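Local coordinates for iron-regulated ABC transporter siderophore-binding protein SirA (Staphylococcus aureus subsp. aureus, PDB 3MWF) that binds the siderophore staphyloferrin B and probably delivers it to an ABC transporter for iron uptake, at residues A[281-284]-A[285-289]; A[218-221]-A[222-225]. All blocks are in the same frame, centred on the assembly; numbering follows the deposited sequence.

Contact 1: residues A[281-284]-A[285-289]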
loop_
_atom_site.group_PDB
_atom_site.type_symbol
_atom_site.label_atom_id
_atom_site.label_comp_id
_atom_site.label_asym_id
_atom_site.label_seq_id
_atom_site.Cartn_x
_atom_site.Cartn_y
_atom_site.Cartn_z
ATOM N N LEU A 281 7.591 -2.560 6.849
ATOM C CA LEU A 281 8.596 -3.323 7.580
ATOM C C LEU A 281 8.283 -4.813 7.513
ATOM O O LEU A 281 9.181 -5.649 7.304
ATOM C CB LEU A 281 8.659 -2.826 9.039
ATOM C CG LEU A 281 8.892 -1.316 9.194
ATOM C CD1 LEU A 281 8.934 -0.953 10.688
ATOM C CD2 LEU A 281 10.194 -0.856 8.514
ATOM N N LYS A 282 7.003 -5.159 7.663
ATOM C CA LYS A 282 6.578 -6.539 7.512
ATOM C C LYS A 282 6.819 -7.146 6.123
ATOM O O LYS A 282 7.166 -8.312 6.007
ATOM C CB LYS A 282 5.117 -6.679 7.918
ATOM C CG LYS A 282 4.640 -8.094 8.023
ATOM C CD LYS A 282 5.006 -8.647 9.394
ATOM C CE LYS A 282 4.223 -9.903 9.676
ATOM N NZ LYS A 282 4.812 -11.036 8.910
ATOM N N LEU A 283 6.593 -6.363 5.076
ATOM C CA LEU A 283 6.834 -6.836 3.715
ATOM C C LEU A 283 8.322 -7.196 3.531
ATOM O O LEU A 283 8.646 -8.285 3.034
ATOM C CB LEU A 283 6.337 -5.792 2.692
ATOM C CG LEU A 283 6.245 -6.220 1.222
ATOM C CD1 LEU A 283 5.349 -5.254 0.431
ATOM C CD2 LEU A 283 7.635 -6.297 0.566
ATOM N N ILE A 284 9.201 -6.336 4.017
ATOM C CA ILE A 284 10.657 -6.591 3.944
ATOM C C ILE A 284 11.017 -7.888 4.703
ATOM O O ILE A 284 11.775 -8.738 4.207
ATOM C CB ILE A 284 11.479 -5.375 4.450
ATOM C CG1 ILE A 284 11.236 -4.136 3.544
ATOM C CG2 ILE A 284 12.975 -5.718 4.405
ATOM C CD1 ILE A 284 11.766 -2.765 4.061
ATOM N N ASP A 285 10.430 -8.069 5.886
ATOM C CA ASP A 285 10.611 -9.333 6.632
ATOM C C ASP A 285 10.147 -10.532 5.817
ATOM O O ASP A 285 10.822 -11.570 5.792
ATOM C CB ASP A 285 9.809 -9.311 7.943
ATOM C CG ASP A 285 10.461 -8.507 9.025
ATOM O OD1 ASP A 285 11.652 -8.114 8.905
ATOM O OD2 ASP A 285 9.750 -8.275 10.032
ATOM N N ASP A 286 8.986 -10.401 5.164
ATOM C CA ASP A 286 8.452 -11.448 4.298
ATOM C C ASP A 286 9.445 -11.847 3.214
ATOM O O ASP A 286 9.615 -13.030 2.929
ATOM C CB ASP A 286 7.152 -10.991 3.637
ATOM C CG ASP A 286 5.939 -11.227 4.504
ATOM O OD1 ASP A 286 6.101 -11.762 5.618
ATOM O OD2 ASP A 286 4.818 -10.873 4.061
ATOM N N LEU A 287 10.084 -10.847 2.611
ATOM C CA LEU A 287 11.075 -11.071 1.568
ATOM C C LEU A 287 12.287 -11.875 2.051
ATOM O O LEU A 287 12.715 -12.795 1.364
ATOM C CB LEU A 287 11.527 -9.744 0.976
ATOM C CG LEU A 287 10.495 -9.045 0.093
ATOM C CD1 LEU A 287 11.032 -7.661 -0.220
ATOM C CD2 LEU A 287 10.216 -9.852 -1.186
ATOM N N TYR A 288 12.809 -11.560 3.233
ATOM C CA TYR A 288 13.892 -12.390 3.800
ATOM C C TYR A 288 13.473 -13.854 3.862
ATOM O O TYR A 288 14.236 -14.751 3.489
ATOM C CB TYR A 288 14.279 -11.901 5.185
ATOM C CG TYR A 288 15.255 -10.757 5.203
ATOM C CD1 TYR A 288 16.620 -10.970 4.990
ATOM C CD2 TYR A 288 14.829 -9.468 5.470
ATOM C CE1 TYR A 288 17.516 -9.920 5.036
ATOM C CE2 TYR A 288 15.703 -8.411 5.528
ATOM C CZ TYR A 288 17.060 -8.635 5.296
ATOM O OH TYR A 288 17.914 -7.567 5.356
ATOM N N GLU A 289 12.239 -14.101 4.300
ATOM C CA GLU A 289 11.715 -15.463 4.409
ATOM C C GLU A 289 11.435 -16.133 3.056
ATOM O O GLU A 289 11.900 -17.249 2.817
ATOM C CB GLU A 289 10.451 -15.456 5.280
ATOM C CG GLU A 289 9.908 -16.804 5.620
ATOM C CD GLU A 289 8.508 -16.690 6.170
ATOM O OE1 GLU A 289 8.377 -16.074 7.244
ATOM O OE2 GLU A 289 7.556 -17.176 5.515
HETATM O O HOH W 1 2.948 -10.890 6.024
#

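Contact 2: residues A[218-221]-A[222-225]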
loop_
_atom_site.group_PDB
_atom_site.type_symbol
_atom_site.label_atom_id
_atom_site.label_comp_id
_atom_site.label_asym_id
_atom_site.label_seq_id
_atom_site.Cartn_x
_atom_site.Cartn_y
_atom_site.Cartn_z
ATOM N N MET A 218 4.628 -9.656 -17.304
ATOM C CA MET A 218 4.948 -10.044 -15.939
ATOM C C MET A 218 6.363 -10.575 -15.786
ATOM O O MET A 218 6.804 -10.863 -14.664
ATOM C CB MET A 218 3.997 -11.187 -15.518
ATOM C CG MET A 218 2.537 -10.773 -15.551
ATOM S SD MET A 218 1.562 -12.256 -15.207
ATOM C CE MET A 218 -0.057 -11.540 -15.366
ATOM N N ASN A 219 7.077 -10.782 -16.900
ATOM C CA ASN A 219 8.337 -11.523 -16.796
ATOM C C ASN A 219 9.313 -10.915 -15.788
ATOM O O ASN A 219 9.460 -9.702 -15.706
ATOM C CB ASN A 219 9.029 -11.672 -18.164
ATOM C CG ASN A 219 10.031 -12.820 -18.152
ATOM O OD1 ASN A 219 9.836 -13.829 -17.440
ATOM N ND2 ASN A 219 11.129 -12.657 -18.890
ATOM N N ALA A 220 9.975 -11.779 -15.015
ATOM C CA ALA A 220 10.840 -11.378 -13.930
ATOM C C ALA A 220 11.662 -12.585 -13.512
ATOM O O ALA A 220 11.325 -13.725 -13.859
ATOM C CB ALA A 220 9.998 -10.890 -12.741
ATOM N N ASP A 221 12.751 -12.331 -12.798
ATOM C CA ASP A 221 13.522 -13.408 -12.135
ATOM C C ASP A 221 12.792 -14.032 -10.937
ATOM O O ASP A 221 12.986 -15.209 -10.637
ATOM C CB ASP A 221 14.868 -12.878 -11.693
ATOM C CG ASP A 221 15.646 -12.282 -12.849
ATOM O OD1 ASP A 221 15.678 -12.908 -13.927
ATOM O OD2 ASP A 221 16.169 -11.177 -12.668
ATOM N N HIS A 222 11.963 -13.240 -10.264
ATOM C CA HIS A 222 11.097 -13.742 -9.197
ATOM C C HIS A 222 9.738 -13.044 -9.274
ATOM O O HIS A 222 9.682 -11.821 -9.484
ATOM C CB HIS A 222 11.731 -13.467 -7.828
ATOM C CG HIS A 222 11.142 -14.300 -6.734
ATOM N ND1 HIS A 222 11.753 -15.446 -6.263
ATOM C CD2 HIS A 222 9.965 -14.195 -6.074
ATOM C CE1 HIS A 222 10.970 -16.015 -5.357
ATOM N NE2 HIS A 222 9.881 -15.269 -5.218
ATOM N N ILE A 223 8.674 -13.809 -9.042
ATOM C CA ILE A 223 7.311 -13.276 -9.139
ATOM C C ILE A 223 6.602 -13.491 -7.820
ATOM O O ILE A 223 6.658 -14.578 -7.247
ATOM C CB ILE A 223 6.530 -13.929 -10.318
ATOM C CG1 ILE A 223 7.129 -13.498 -11.668
ATOM C CG2 ILE A 223 4.999 -13.617 -10.233
ATOM C CD1 ILE A 223 6.493 -14.201 -12.890
ATOM N N PHE A 224 5.946 -12.437 -7.337
ATOM C CA PHE A 224 5.243 -12.464 -6.071
ATOM C C PHE A 224 3.777 -12.451 -6.396
ATOM O O PHE A 224 3.300 -11.513 -7.044
ATOM C CB PHE A 224 5.651 -11.217 -5.279
ATOM C CG PHE A 224 7.115 -11.188 -4.951
ATOM C CD1 PHE A 224 7.598 -11.940 -3.873
ATOM C CD2 PHE A 224 8.030 -10.483 -5.751
ATOM C CE1 PHE A 224 8.945 -11.955 -3.574
ATOM C CE2 PHE A 224 9.395 -10.471 -5.453
ATOM C CZ PHE A 224 9.859 -11.218 -4.351
ATOM N N VAL A 225 3.061 -13.493 -5.979
ATOM C CA VAL A 225 1.641 -13.608 -6.337
ATOM C C VAL A 225 0.717 -13.246 -5.169
ATOM O O VAL A 225 0.832 -13.833 -4.092
ATOM C CB VAL A 225 1.328 -15.037 -6.834
ATOM C CG1 VAL A 225 -0.166 -15.236 -7.062
ATOM C CG2 VAL A 225 2.081 -15.321 -8.124
#

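Contact 1: residues A[281-284]-A[285-289]
Leu287 lies one helical turn beyond Leu283 and packs against it with CG and CD1. Its CB sits 3.4 Å from Ile284 O, and CG lies 3.6 Å from Leu283 O, over the carbonyl that also accepts Leu287 N. At the tip, CD1 meets Leu283 CD2 at 3.7 Å. The two leucines take different first torsions: CG of Leu287 stands beside its own backbone N (chi1 -72°), which turns the branch back over the preceding turn, whereas CG of Leu283 is opposite its N (chi1 -168°), a setting that carries CD2 forward along the helix to meet it.

One step on, Ile284 and Tyr288 run side by side. CG2 of Ile284 touches Tyr288 CE2 at 4.0 Å, while Tyr288 CD2 comes within 3.4 Å of Ile284 O, obliquely to the ring. The phenol oxygen is hydrogen-bonded to Asp150, and Phe147 meets the ring edge-to-face.

The outer side is polar. Lys282, its chain bent at chi2 and chi4, brings NZ to 3.6 Å from OD1 of Asp286, a long salt bridge, doubtful because Asp286 is modelled in two conformers; in the one described, a water donates to Asp286 OD2 and accepts weakly from Lys282 NZ, and OD2 also binds Trp271. Asp285 forms a salt bridge with Lys143.

Beneath these side chains, i to i+4 backbone bonds such as Asp286 N to Lys282 O (2.9 Å) make an ordinary amphipathic alpha-helix, here the C-terminal helix 277-290, packed on helix 130-155, the long helix joining the two lobes in siderophore-binding proteins of this family.

Contact 2: residues A[218-221]-A[222-225]
Met218 and Ile223 are brought together by a bend in the backbone: after a 3-10 turn at Met218 the chain is extended at Ala220, kinks at Asp221 with helical torsions (phi -71°, psi -30°) and straightens into a beta strand from His222.

Inside the bend lies the side chain of Ile223. Its CG1 stands beside its own backbone N, which aims the ethyl arm back at the chain just passed: CD1 reaches 3.8 Å from Met218 O, and CG1 is 4.0 Å from Ala220 CB. The methyl of Ala220 points toward the strand, against this arm, and also approaches His222 O, at 3.4 Å, a van der Waals contact with the strand's first carbonyl. Met218 O itself, buried against this alkyl arm, has its polar partner in Ser164 OG. The Met218 side chain leads away from the bend to Val166 and Ile175, while Trp251 of helix 249-253 packs on both Met218 and Ile223.

The strand entered here, 222-227, is an inner strand of the mixed sheet of the C-terminal lobe, parallel to both neighbours, 163-168 and 262-263, as expected of the alternating alpha/beta lobes of periplasmic binding proteins.

His222 and Phe224, two residues apart, sit on the other face of that strand from Ile223. CG of His222 is set opposite its backbone N (chi1 -162°), which tips the imidazole forward toward Phe224, and its CD2 carbon rests 3.4 Å above the plane of the Phe224 ring, offset toward the rim. The imidazole is held by Ser263 OG at NE2 and more weakly by Gln261 at ND1. Asp221, outside the bend, directs its carboxylate to the backbone N of Lys162, where OD2 accepts a hydrogen bond.

Both contacts belong to the C-terminal lobe, with centres about 16 Å apart, and they meet directly: Leu287 CD2 of contact 1 packs 3.4 Å from Phe224 CE1 of contact 2. Helix 277-290 thus packs against the side of strand 222-227 that carries Phe224. Trp271 joins them further, bonding to Asp286 while its ring meets that of Phe224. Contact 1 is partly buried, with leucine, isoleucine and tyrosine inward and a lysine-aspartate pair on the exposed side, held by backbone bonds within one helix. Contact 2 is buried; across its bend alkyl groups meet one another and backbone carbonyls, and its polar atoms find their partners in adjacent strands and loops instead.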